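Local coordinates for protein D-threo-3-hydroxyaspartate dehydratase (Delftia, PDB 3WQC) that deaminates D-threo-3-hydroxyaspartate by a dehydration that depends on pyridoxal 5'-phosphate and a divalent metal ion, giving oxaloacetate and ammonium, at residues Cys220-Val225 against Val240-Ala245. Sequence-based numbering, arbitrary orientation.
Sequences CPVVSV and VTEVRA. With PLP (pyridoxal-5'-phosphate), chain J.
V225 pairs through its backbone with E242 and R244, the residues before and after V243: its N bonds E242 O at 3.1 Å, and its O takes R244 N at 2.8 Å, a regular parallel pairing. Its CG2 reaches CG1 of V240 and CG2 of V243, 3.9 Å from each; V225 and V243 share a face of the sheet, and V240, from the loop before strand 242-243, closes on V225 as well. Further back, T241 departs from the strand pattern against V223. With chi1 at 58° its OG1 accepts from V223 N (3.1 Å), while V223 O receives both T241 N and, at a longer 3.3 Å, E242 N. On the other face S224 OG, anti to its own backbone N, donates to the anti side of E242 OE1 (2.7 Å) and accepts from R244 NH1 in the plane of the guanidinium. That relay, with a salt bridge from R49 to E242, should help orient R244, whose NH2 bonds the pyridine N1 of PLP at 2.9 Å. An arginine at this nitrogen, as in alanine racemase, probably leaves the ring unprotonated. The strands belong to a beta-alpha-beta unit of the TIM-like barrel, joined through helix 228-233; strand 175-180 flanks 222-225, strand 47-48 flanks 242-243, and helix 192-215 packs against V223 and V240.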
loop_
_atom_site.group_PDB
_atom_site.type_symbol
_atom_site.label_atom_id
_atom_site.label_comp_id
_atom_site.label_asym_id
_atom_site.label_seq_id
_atom_site.Cartn_x
_atom_site.Cartn_y
_atom_site.Cartn_z
ATOM N N CYS B 220 -18.240 22.269 26.097
ATOM C CA CYS B 220 -18.009 21.718 24.728
ATOM C C CYS B 220 -17.492 22.855 23.865
ATOM O O CYS B 220 -18.190 23.259 22.951
ATOM C CB CYS B 220 -19.279 21.037 24.175
ATOM S SG CYS B 220 -18.860 20.107 22.661
ATOM N N PRO B 221 -16.221 23.329 24.130
ATOM C CA PRO B 221 -15.870 24.593 23.433
ATOM C C PRO B 221 -15.554 24.400 21.939
ATOM O O PRO B 221 -15.633 25.382 21.183
ATOM C CB PRO B 221 -14.695 25.102 24.241
ATOM C CG PRO B 221 -14.173 23.898 24.969
ATOM C CD PRO B 221 -15.332 23.006 25.268
ATOM N N VAL B 222 -15.056 23.229 21.540
ATOM C CA VAL B 222 -14.695 23.043 20.134
ATOM C C VAL B 222 -15.768 22.226 19.430
ATOM O O VAL B 222 -16.310 21.217 19.947
ATOM C CB VAL B 222 -13.343 22.275 19.997
ATOM C CG1 VAL B 222 -13.136 21.782 18.529
ATOM C CG2 VAL B 222 -12.225 23.149 20.538
ATOM N N VAL B 223 -16.098 22.656 18.218
ATOM C CA VAL B 223 -16.982 21.902 17.288
ATOM C C VAL B 223 -16.124 21.742 16.061
ATOM O O VAL B 223 -15.847 22.732 15.353
ATOM C CB VAL B 223 -18.312 22.569 17.002
ATOM C CG1 VAL B 223 -19.145 21.825 15.969
ATOM C CG2 VAL B 223 -19.050 22.750 18.319
ATOM N N SER B 224 -15.747 20.506 15.670
ATOM C CA SER B 224 -14.776 20.235 14.562
ATOM C C SER B 224 -15.477 19.363 13.567
ATOM O O SER B 224 -15.955 18.229 13.913
ATOM C CB SER B 224 -13.591 19.549 15.238
ATOM O OG SER B 224 -12.613 19.234 14.248
ATOM N N VAL B 225 -15.503 19.772 12.298
ATOM C CA VAL B 225 -16.110 18.943 11.222
ATOM C C VAL B 225 -15.105 18.722 10.126
ATOM O O VAL B 225 -14.122 19.468 10.062
ATOM C CB VAL B 225 -17.410 19.591 10.607
ATOM C CG1 VAL B 225 -18.401 19.919 11.756
ATOM C CG2 VAL B 225 -17.056 20.899 9.851
ATOM N N VAL B 240 -19.497 26.108 14.087
ATOM C CA VAL B 240 -18.298 25.262 13.932
ATOM C C VAL B 240 -17.051 26.057 14.284
ATOM O O VAL B 240 -16.944 27.285 13.846
ATOM C CB VAL B 240 -18.182 24.762 12.449
ATOM C CG1 VAL B 240 -16.817 24.073 12.129
ATOM C CG2 VAL B 240 -19.361 23.853 12.159
ATOM N N THR B 241 -16.086 25.484 15.001
ATOM C CA THR B 241 -14.841 26.262 15.402
ATOM C C THR B 241 -13.727 25.933 14.406
ATOM O O THR B 241 -12.863 26.741 14.184
ATOM C CB THR B 241 -14.380 26.107 16.834
ATOM O OG1 THR B 241 -14.163 24.799 17.032
ATOM C CG2 THR B 241 -15.527 26.115 17.750
ATOM N N GLU B 242 -13.662 24.701 13.889
ATOM C CA GLU B 242 -12.539 24.308 12.997
ATOM C C GLU B 242 -13.088 23.301 12.003
ATOM O O GLU B 242 -14.018 22.511 12.255
ATOM C CB GLU B 242 -11.380 23.758 13.767
ATOM C CG GLU B 242 -11.753 22.465 14.463
ATOM C CD GLU B 242 -10.536 21.795 15.157
ATOM O OE1 GLU B 242 -10.423 20.525 15.049
ATOM O OE2 GLU B 242 -9.686 22.454 15.833
ATOM N N VAL B 243 -12.394 23.257 10.864
ATOM C CA VAL B 243 -12.597 22.225 9.857
ATOM C C VAL B 243 -11.289 21.455 9.689
ATOM O O VAL B 243 -10.205 22.030 9.680
ATOM C CB VAL B 243 -12.986 22.897 8.525
ATOM C CG1 VAL B 243 -12.955 21.958 7.309
ATOM C CG2 VAL B 243 -14.374 23.513 8.662
ATOM N N ARG B 244 -11.444 20.130 9.531
ATOM C CA ARG B 244 -10.317 19.228 9.273
ATOM C C ARG B 244 -10.438 18.751 7.805
ATOM O O ARG B 244 -11.491 18.253 7.369
ATOM C CB ARG B 244 -10.450 17.965 10.196
ATOM C CG ARG B 244 -10.524 18.423 11.677
ATOM C CD ARG B 244 -10.486 17.190 12.633
ATOM N NE ARG B 244 -11.309 16.088 12.087
ATOM C CZ ARG B 244 -12.653 16.093 11.982
ATOM N NH1 ARG B 244 -13.379 17.018 12.649
ATOM N NH2 ARG B 244 -13.285 15.173 11.249
ATOM N N ALA B 245 -9.340 18.845 7.086
ATOM C CA ALA B 245 -9.321 18.314 5.685
ATOM C C ALA B 245 -7.861 17.955 5.436
ATOM O O ALA B 245 -6.947 18.559 6.025
ATOM C CB ALA B 245 -9.702 19.415 4.675
HETATM N N1 PLP J . -11.164 13.810 9.768
HETATM C C2 PLP J . -10.975 12.501 10.029
HETATM C C2A PLP J . -11.428 11.901 11.341
HETATM C C3 PLP J . -10.318 11.683 9.038
HETATM O O3 PLP J . -10.111 10.403 9.307
HETATM C C4 PLP J . -9.918 12.307 7.803
HETATM C C4A PLP J . -9.232 11.516 6.835
HETATM C C5 PLP J . -10.160 13.701 7.619
HETATM C C6 PLP J . -10.859 14.403 8.611
HETATM C C5A PLP J . -9.765 14.400 6.341
HETATM O O4P PLP J . -10.625 13.884 5.223
HETATM P P PLP J . -10.124 14.178 3.730
HETATM O O1P PLP J . -9.797 15.625 3.751
HETATM O O2P PLP J . -11.328 13.872 2.909
HETATM O O3P PLP J . -8.921 13.376 3.445
#